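Local coordinates for protein NAD-dependent aldehyde dehydrogenase (Burkholderia multivorans, PDB 5UJU) that probably oxidises aldehydes to carboxylic acids with NAD+ as the electron acceptor, at residues A[33-38]-A[160-165]; A[198-203]-A[556-561]. All blocks are in the same frame, centred on the assembly; numbering follows the deposited sequence.

Interaction 1 of 2, residues A[33-38]-A[160-165]; sequences YWSPFA and AQDRAL
Ser35 meets the carboxylate of Asp162 head-on, its OG lying 2.7 Å from Asp162 OD1 and 2.9 Å from Asp162 OD2, so that the hydroxyl sits before both oxygens. With the serine oxygen anti to its own backbone N (chi1 171°), OG lies beside the Ser35 carbonyl carbon, within bonding distance of the carboxylate. A water donates to Phe37 O at 2.9 Å and also to Asp162 OD2, where the spacing is so short that its exact value is doubtful. Gln161 CB lies over one face of the Phe37 ring, 4.0 Å from its centroid, in a CH-pi contact, while Asp162 OD1 comes up at the edge near the ring plane, 3.4 Å from Phe37 CD2. The Gln161 amide stands nearly upright to the ring, 81° between the planes, and is held from elsewhere by Asn131 and Ser134. One turn along the helix, Leu165 CD2 meets Pro36 CG tip to tip at 3.4 Å, a tight fit for two carbons, and also touches Trp34 CH2 at 3.7 Å. Trp34 is positioned in turn by a cation-pi contact with Arg23 and an edge-to-face meeting with Phe528; Leu165 continues onto Leu124 and Leu127 of helix 97-132. The loop that leaves helix 18-30 is thus laid against helix 158-175 by a polar pair, Ser35 with Asp162, set among the apolar contacts of Trp34, Pro36 and Phe37. A hydroxyl and a water beside the buried carboxylate are consistent with an ionised Asp162.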
ATOM      1  N   TYR A  33      12.634  13.019  19.885  1.00 40.43           N
ATOM      2  CA  TYR A  33      13.429  11.876  20.336  1.00 37.67           C
ATOM      3  C   TYR A  33      12.664  11.052  21.371  1.00 38.70           C
ATOM      4  O   TYR A  33      12.161  11.598  22.359  1.00 43.30           O
ATOM      5  CB  TYR A  33      14.775  12.297  20.942  1.00 39.09           C
ATOM      6  CG  TYR A  33      15.469  11.080  21.528  1.00 40.60           C
ATOM      7  CD1 TYR A  33      15.958  10.080  20.691  1.00 38.01           C
ATOM      8  CD2 TYR A  33      15.562  10.887  22.907  1.00 45.00           C
ATOM      9  CE1 TYR A  33      16.556   8.938  21.200  1.00 42.82           C
ATOM     10  CE2 TYR A  33      16.162   9.738  23.431  1.00 47.79           C
ATOM     11  CZ  TYR A  33      16.653   8.766  22.567  1.00 47.54           C
ATOM     12  OH  TYR A  33      17.252   7.619  23.050  1.00 49.14           O
ATOM     13  N   TRP A  34      12.620   9.737  21.164  1.00 39.98           N
ATOM     14  CA  TRP A  34      12.050   8.821  22.147  1.00 39.53           C
ATOM     15  C   TRP A  34      12.475   7.395  21.826  1.00 37.85           C
ATOM     16  O   TRP A  34      12.571   7.015  20.656  1.00 35.65           O
ATOM     17  CB  TRP A  34      10.517   8.902  22.198  1.00 38.69           C
ATOM     18  CG  TRP A  34       9.911   7.975  23.221  1.00 36.48           C
ATOM     19  CD1 TRP A  34       9.905   8.135  24.585  1.00 34.95           C
ATOM     20  CD2 TRP A  34       9.263   6.725  22.962  1.00 36.91           C
ATOM     21  NE1 TRP A  34       9.271   7.069  25.183  1.00 35.51           N
ATOM     22  CE2 TRP A  34       8.865   6.192  24.211  1.00 36.85           C
ATOM     23  CE3 TRP A  34       8.965   6.010  21.796  1.00 35.53           C
ATOM     24  CZ2 TRP A  34       8.192   4.977  24.324  1.00 40.44           C
ATOM     25  CZ3 TRP A  34       8.291   4.807  21.908  1.00 39.18           C
ATOM     26  CH2 TRP A  34       7.910   4.300  23.167  1.00 40.36           C
ATOM     27  N   SER A  35      12.727   6.614  22.883  1.00 44.15           N
ATOM     28  CA  SER A  35      13.057   5.195  22.805  1.00 43.60           C
ATOM     29  C   SER A  35      12.777   4.526  24.141  1.00 42.17           C
ATOM     30  O   SER A  35      13.312   4.961  25.167  1.00 43.20           O
ATOM     31  CB  SER A  35      14.522   4.969  22.434  1.00 52.30           C
ATOM     32  OG  SER A  35      14.842   3.589  22.564  1.00 57.51           O
ATOM     33  N   PRO A  36      11.968   3.462  24.176  1.00 42.34           N
ATOM     34  CA  PRO A  36      11.742   2.753  25.441  1.00 44.54           C
ATOM     35  C   PRO A  36      12.834   1.758  25.776  1.00 45.77           C
ATOM     36  O   PRO A  36      12.791   1.160  26.862  1.00 46.14           O
ATOM     37  CB  PRO A  36      10.415   2.029  25.194  1.00 49.33           C
ATOM     38  CG  PRO A  36      10.488   1.689  23.736  1.00 43.95           C
ATOM     39  CD  PRO A  36      11.216   2.849  23.066  1.00 45.66           C
ATOM     40  N   PHE A  37      13.796   1.544  24.879  1.00 41.78           N
ATOM     41  CA  PHE A  37      14.829   0.534  25.068  1.00 37.86           C
ATOM     42  C   PHE A  37      16.170   1.243  25.218  1.00 41.18           C
ATOM     43  O   PHE A  37      16.606   1.956  24.309  1.00 42.71           O
ATOM     44  CB  PHE A  37      14.831  -0.453  23.899  1.00 37.48           C
ATOM     45  CG  PHE A  37      13.485  -1.142  23.676  1.00 34.74           C
ATOM     46  CD1 PHE A  37      12.931  -1.964  24.649  1.00 36.08           C
ATOM     47  CD2 PHE A  37      12.790  -0.969  22.480  1.00 30.24           C
ATOM     48  CE1 PHE A  37      11.695  -2.598  24.448  1.00 35.46           C
ATOM     49  CE2 PHE A  37      11.558  -1.597  22.260  1.00 27.89           C
ATOM     50  CZ  PHE A  37      11.008  -2.413  23.242  1.00 31.15           C
ATOM     51  N   ALA A  38      16.799   1.071  26.378  1.00 33.17           N
ATOM     52  CA  ALA A  38      18.044   1.765  26.681  1.00 38.06           C
ATOM     53  C   ALA A  38      19.150   1.306  25.744  1.00 44.95           C
ATOM     54  O   ALA A  38      19.504   0.122  25.720  1.00 33.24           O
ATOM     55  CB  ALA A  38      18.444   1.529  28.134  1.00 35.77           C
ATOM     56  N   ALA A 160      17.144  -1.973  16.932  1.00 26.35           N
ATOM     57  CA  ALA A 160      16.265  -2.842  16.154  1.00 23.62           C
ATOM     58  C   ALA A 160      14.927  -3.004  16.849  1.00 30.56           C
ATOM     59  O   ALA A 160      13.873  -2.987  16.197  1.00 28.33           O
ATOM     60  CB  ALA A 160      16.907  -4.212  15.931  1.00 23.61           C
ATOM     61  N   GLN A 161      14.959  -3.155  18.176  1.00 27.68           N
ATOM     62  CA  GLN A 161      13.730  -3.236  18.954  1.00 28.13           C
ATOM     63  C   GLN A 161      12.921  -1.944  18.842  1.00 27.30           C
ATOM     64  O   GLN A 161      11.690  -1.987  18.734  1.00 29.56           O
ATOM     65  CB  GLN A 161      14.083  -3.573  20.403  1.00 27.82           C
ATOM     66  CG  GLN A 161      14.740  -4.952  20.537  1.00 28.23           C
ATOM     67  CD  GLN A 161      15.744  -5.029  21.657  1.00 31.62           C
ATOM     68  OE1 GLN A 161      15.817  -4.137  22.504  1.00 28.38           O
ATOM     69  NE2 GLN A 161      16.525  -6.106  21.679  1.00 29.04           N
ATOM     70  N   ASP A 162      13.602  -0.790  18.819  1.00 29.34           N
ATOM     71  CA  ASP A 162      12.930   0.477  18.512  1.00 32.61           C
ATOM     72  C   ASP A 162      12.169   0.402  17.188  1.00 29.57           C
ATOM     73  O   ASP A 162      11.000   0.794  17.101  1.00 30.74           O
ATOM     74  CB  ASP A 162      13.949   1.621  18.450  1.00 27.62           C
ATOM     75  CG  ASP A 162      14.442   2.069  19.810  1.00 33.69           C
ATOM     76  OD1 ASP A 162      13.758   1.811  20.823  1.00 37.58           O
ATOM     77  OD2 ASP A 162      15.533   2.689  19.856  1.00 39.01           O
ATOM     78  N   ARG A 163      12.835  -0.072  16.134  1.00 30.94           N
ATOM     79  CA  ARG A 163      12.214  -0.114  14.810  1.00 30.61           C
ATOM     80  C   ARG A 163      11.080  -1.129  14.763  1.00 24.53           C
ATOM     81  O   ARG A 163      10.092  -0.934  14.045  1.00 25.37           O
ATOM     82  CB  ARG A 163      13.267  -0.427  13.736  1.00 30.45           C
ATOM     83  CG  ARG A 163      14.232   0.738  13.412  1.00 31.26           C
ATOM     84  CD  ARG A 163      13.509   1.888  12.701  1.00 31.35           C
ATOM     85  NE  ARG A 163      14.400   3.017  12.396  1.00 33.50           N
ATOM     86  CZ  ARG A 163      14.030   4.123  11.743  1.00 31.64           C
ATOM     87  NH1 ARG A 163      12.774   4.280  11.328  1.00 27.78           N
ATOM     88  NH2 ARG A 163      14.919   5.090  11.510  1.00 29.26           N
ATOM     89  N   ALA A 164      11.227  -2.245  15.479  1.00 26.10           N
ATOM     90  CA  ALA A 164      10.114  -3.185  15.607  1.00 21.16           C
ATOM     91  C   ALA A 164       8.927  -2.518  16.293  1.00 26.79           C
ATOM     92  O   ALA A 164       7.795  -2.586  15.809  1.00 25.39           O
ATOM     93  CB  ALA A 164      10.567  -4.430  16.373  1.00 22.54           C
ATOM     94  N   LEU A 165       9.184  -1.817  17.401  1.00 29.15           N
ATOM     95  CA  LEU A 165       8.107  -1.166  18.139  1.00 27.05           C
ATOM     96  C   LEU A 165       7.444  -0.080  17.302  1.00 32.91           C
ATOM     97  O   LEU A 165       6.218   0.096  17.343  1.00 24.06           O
ATOM     98  CB  LEU A 165       8.665  -0.561  19.427  1.00 26.02           C
ATOM     99  CG  LEU A 165       7.599   0.129  20.291  1.00 31.92           C
ATOM    100  CD1 LEU A 165       6.805  -0.889  21.036  1.00 33.74           C
ATOM    101  CD2 LEU A 165       8.201   1.120  21.252  1.00 31.73           C
TER
HETATM  102  O   HOH W   1      17.368   2.503  21.560  1.00 31.45           O

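Interaction 2 of 2, residues A[198-203]-A[556-561]; sequences KRYTIV and VVQSRV. With EDO (1,2-ethanediol), chain I.
Lys198 NZ, on the strand paired with that of Arg560, is gripped from several sides: it donates to O2 of an ethanediol, probably from the crystallisation liquor, at 3.0 Å, forms a salt bridge with Asp530 of the second subunit and a hydrogen bond with Ser529 of that subunit. Strands 191-211 and 554-562 run antiparallel in the protruding beta arm that aldehyde dehydrogenases use for oligomerisation; here Ser559 to Val561 also pair in a parallel ladder with a strand of the second subunit, so the sheet continues across the interface. The backbones are laced at two hydrogen-bonded pairs, Arg199 with Ser559 and Thr201 with Val557, each with both N-H...O bonds made; Arg199 N to Ser559 O measures 2.8 Å. A water donates to Val557 O at 2.9 Å and only weakly to Arg199 O. On the face bearing Tyr200 and Gln558, these two side chains lie alongside each other and point the same way, ring CD1 3.6 Å from Gln558 CB, with ring and amide planes 88° apart. Polar ends turn to the second subunit: Tyr200 OH to Ser529, Gln558 to Phe531 and Thr201 OG1 to His502. Val556, CG1 anti to the backbone N (chi1 -175°) and CG2 anti to the carbonyl carbon, sets CG1 against Tyr200 CB and CG2 against Ile202 CD1 at 3.8 Å. On the other face Arg199 CB lies 3.4 Å from Ser559 OG. On the face of Tyr200 and Gln558, Lys198 and Arg560 run side by side, Lys198 CD 3.6 Å from Arg560 CB. Their like-charged ends share one oxygen, for Arg560 NH1 also donates to ethanediol O2 at 2.8 Å, with an N-H...O angle of 151°.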
ATOM      1  N   LYS A 198     -23.764  -2.753  11.244  1.00 30.31           N
ATOM      2  CA  LYS A 198     -22.579  -3.149  10.513  1.00 28.92           C
ATOM      3  C   LYS A 198     -21.611  -3.795  11.490  1.00 33.18           C
ATOM      4  O   LYS A 198     -21.506  -3.375  12.644  1.00 35.07           O
ATOM      5  CB  LYS A 198     -21.914  -1.942   9.831  1.00 31.87           C
ATOM      6  CG  LYS A 198     -22.857  -1.021   9.059  1.00 36.14           C
ATOM      7  CD  LYS A 198     -23.517  -1.756   7.896  1.00 34.02           C
ATOM      8  CE  LYS A 198     -24.422  -0.838   7.069  1.00 34.39           C
ATOM      9  NZ  LYS A 198     -23.655   0.118   6.223  1.00 31.97           N
ATOM     10  N   ARG A 199     -20.905  -4.811  11.027  1.00 32.23           N
ATOM     11  CA  ARG A 199     -19.867  -5.458  11.812  1.00 32.14           C
ATOM     12  C   ARG A 199     -18.613  -5.516  10.957  1.00 29.68           C
ATOM     13  O   ARG A 199     -18.691  -5.801   9.764  1.00 32.27           O
ATOM     14  CB  ARG A 199     -20.332  -6.865  12.256  1.00 40.33           C
ATOM     15  CG  ARG A 199     -19.271  -7.791  12.846  1.00 55.75           C
ATOM     16  CD  ARG A 199     -19.919  -9.124  13.236  1.00 67.18           C
ATOM     17  NE  ARG A 199     -18.970 -10.205  13.502  1.00 72.03           N
ATOM     18  CZ  ARG A 199     -19.327 -11.467  13.740  1.00 74.57           C
ATOM     19  NH1 ARG A 199     -20.613 -11.811  13.753  1.00 71.33           N
ATOM     20  NH2 ARG A 199     -18.400 -12.387  13.978  1.00 74.43           N
ATOM     21  N   TYR A 200     -17.464  -5.206  11.545  1.00 34.97           N
ATOM     22  CA  TYR A 200     -16.209  -5.157  10.803  1.00 27.56           C
ATOM     23  C   TYR A 200     -15.216  -6.101  11.464  1.00 33.39           C
ATOM     24  O   TYR A 200     -14.877  -5.933  12.641  1.00 36.57           O
ATOM     25  CB  TYR A 200     -15.657  -3.727  10.738  1.00 30.48           C
ATOM     26  CG  TYR A 200     -16.663  -2.735  10.190  1.00 30.34           C
ATOM     27  CD1 TYR A 200     -16.826  -2.568   8.823  1.00 26.78           C
ATOM     28  CD2 TYR A 200     -17.467  -1.985  11.046  1.00 30.83           C
ATOM     29  CE1 TYR A 200     -17.758  -1.676   8.313  1.00 30.48           C
ATOM     30  CE2 TYR A 200     -18.405  -1.084  10.547  1.00 25.83           C
ATOM     31  CZ  TYR A 200     -18.539  -0.934   9.177  1.00 29.60           C
ATOM     32  OH  TYR A 200     -19.457  -0.048   8.668  1.00 32.81           O
ATOM     33  N   THR A 201     -14.735  -7.066  10.697  1.00 27.82           N
ATOM     34  CA  THR A 201     -13.769  -8.045  11.162  1.00 31.11           C
ATOM     35  C   THR A 201     -12.436  -7.752  10.490  1.00 27.52           C
ATOM     36  O   THR A 201     -12.373  -7.646   9.264  1.00 27.25           O
ATOM     37  CB  THR A 201     -14.243  -9.463  10.831  1.00 35.56           C
ATOM     38  OG1 THR A 201     -15.544  -9.676  11.397  1.00 39.22           O
ATOM     39  CG2 THR A 201     -13.273 -10.509  11.368  1.00 33.12           C
ATOM     40  N   ILE A 202     -11.383  -7.594  11.290  1.00 29.20           N
ATOM     41  CA  ILE A 202     -10.038  -7.395  10.753  1.00 31.74           C
ATOM     42  C   ILE A 202      -9.464  -8.755  10.381  1.00 27.05           C
ATOM     43  O   ILE A 202      -9.327  -9.634  11.236  1.00 32.67           O
ATOM     44  CB  ILE A 202      -9.131  -6.689  11.769  1.00 36.12           C
ATOM     45  CG1 ILE A 202      -9.768  -5.398  12.272  1.00 37.21           C
ATOM     46  CG2 ILE A 202      -7.764  -6.414  11.157  1.00 37.80           C
ATOM     47  CD1 ILE A 202      -9.971  -4.411  11.234  1.00 34.30           C
ATOM     48  N   VAL A 203      -9.088  -8.918   9.123  1.00 26.78           N
ATOM     49  CA  VAL A 203      -8.597 -10.183   8.596  1.00 30.51           C
ATOM     50  C   VAL A 203      -7.151 -10.010   8.136  1.00 34.13           C
ATOM     51  O   VAL A 203      -6.866  -9.147   7.298  1.00 32.57           O
ATOM     52  CB  VAL A 203      -9.480 -10.689   7.444  1.00 35.25           C
ATOM     53  CG1 VAL A 203      -8.960 -12.015   6.909  1.00 38.39           C
ATOM     54  CG2 VAL A 203     -10.936 -10.851   7.929  1.00 38.98           C
ATOM     55  N   VAL A 556     -10.364  -5.703   5.892  1.00 24.37           N
ATOM     56  CA  VAL A 556     -11.583  -5.604   6.700  1.00 27.07           C
ATOM     57  C   VAL A 556     -12.711  -6.290   5.940  1.00 27.76           C
ATOM     58  O   VAL A 556     -13.029  -5.899   4.808  1.00 26.34           O
ATOM     59  CB  VAL A 556     -11.945  -4.144   7.015  1.00 32.37           C
ATOM     60  CG1 VAL A 556     -13.137  -4.069   7.953  1.00 27.55           C
ATOM     61  CG2 VAL A 556     -10.750  -3.426   7.631  1.00 33.46           C
ATOM     62  N   VAL A 557     -13.309  -7.311   6.557  1.00 32.26           N
ATOM     63  CA  VAL A 557     -14.464  -8.017   6.004  1.00 31.15           C
ATOM     64  C   VAL A 557     -15.683  -7.620   6.829  1.00 29.30           C
ATOM     65  O   VAL A 557     -15.740  -7.868   8.040  1.00 29.45           O
ATOM     66  CB  VAL A 557     -14.267  -9.543   6.007  1.00 30.76           C
ATOM     67  CG1 VAL A 557     -15.591 -10.252   5.662  1.00 32.42           C
ATOM     68  CG2 VAL A 557     -13.181  -9.956   5.012  1.00 29.73           C
ATOM     69  N   GLN A 558     -16.655  -6.995   6.187  1.00 29.69           N
ATOM     70  CA  GLN A 558     -17.802  -6.502   6.926  1.00 30.11           C
ATOM     71  C   GLN A 558     -19.024  -7.375   6.709  1.00 28.66           C
ATOM     72  O   GLN A 558     -19.095  -8.185   5.779  1.00 26.15           O
ATOM     73  CB  GLN A 558     -18.138  -5.079   6.522  1.00 27.44           C
ATOM     74  CG  GLN A 558     -18.749  -4.978   5.154  1.00 25.74           C
ATOM     75  CD  GLN A 558     -19.187  -3.563   4.850  1.00 35.11           C
ATOM     76  OE1 GLN A 558     -18.359  -2.632   4.813  1.00 32.84           O
ATOM     77  NE2 GLN A 558     -20.491  -3.377   4.666  1.00 28.36           N
ATOM     78  N   SER A 559     -19.992  -7.194   7.596  1.00 26.94           N
ATOM     79  CA  SER A 559     -21.318  -7.762   7.434  1.00 31.42           C
ATOM     80  C   SER A 559     -22.325  -6.706   7.845  1.00 30.85           C
ATOM     81  O   SER A 559     -22.009  -5.790   8.618  1.00 32.14           O
ATOM     82  CB  SER A 559     -21.510  -9.039   8.265  1.00 31.68           C
ATOM     83  OG  SER A 559     -21.351  -8.759   9.643  1.00 37.36           O
ATOM     84  N   ARG A 560     -23.528  -6.817   7.295  1.00 27.56           N
ATOM     85  CA  ARG A 560     -24.623  -5.930   7.657  1.00 33.30           C
ATOM     86  C   ARG A 560     -25.905  -6.739   7.836  1.00 31.01           C
ATOM     87  O   ARG A 560     -26.132  -7.739   7.144  1.00 26.88           O
ATOM     88  CB  ARG A 560     -24.828  -4.846   6.593  1.00 29.41           C
ATOM     89  CG  ARG A 560     -25.152  -5.395   5.226  1.00 29.90           C
ATOM     90  CD  ARG A 560     -25.216  -4.255   4.198  1.00 33.68           C
ATOM     91  NE  ARG A 560     -25.329  -4.767   2.841  1.00 32.04           N
ATOM     92  CZ  ARG A 560     -25.491  -4.005   1.764  1.00 37.47           C
ATOM     93  NH1 ARG A 560     -25.557  -2.682   1.873  1.00 32.35           N
ATOM     94  NH2 ARG A 560     -25.578  -4.567   0.570  1.00 35.30           N
ATOM     95  N   VAL A 561     -26.754  -6.287   8.757  1.00 33.28           N
ATOM     96  CA  VAL A 561     -28.042  -6.937   9.006  1.00 37.94           C
ATOM     97  C   VAL A 561     -29.016  -5.873   9.490  1.00 38.03           C
ATOM     98  O   VAL A 561     -28.626  -4.934  10.189  1.00 34.65           O
ATOM     99  CB  VAL A 561     -27.901  -8.104  10.014  1.00 39.16           C
ATOM    100  CG1 VAL A 561     -27.500  -7.590  11.416  1.00 38.29           C
ATOM    101  CG2 VAL A 561     -29.179  -8.926  10.084  1.00 34.91           C
TER
HETATM  102  C1  EDO I 603     -27.024   0.293   2.456  1.00 39.38           C
HETATM  103  O1  EDO I 603     -26.043   0.246   1.416  1.00 38.66           O
HETATM  104  C2  EDO I 603     -26.338   0.245   3.817  1.00 34.00           C
HETATM  105  O2  EDO I 603     -25.302  -0.744   3.833  1.00 36.52           O
HETATM  106  O   HOH W   2     -17.822  -9.180   9.626  1.00 37.85           O

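The two contacts share no helix or strand; their centres lie 34 Å apart and their nearest atoms about 17 Å. Interaction 1 sits in the body of the subunit, 13 Å from the chain centre, and fits a loop to a helix through side chains, with no backbone hydrogen bond across. Interaction 2 lies 35 Å out, on the arm, yet is buried, with the second subunit lying against most of its residues; there paired backbones do the holding and side-chain polar ends turn to the partner chain. The neighbouring chain reaches interaction 1 at Tyr33 alone. Thus 33-38 with 160-165 belongs to tertiary folding, 198-203 with 556-561 to dimer assembly as well.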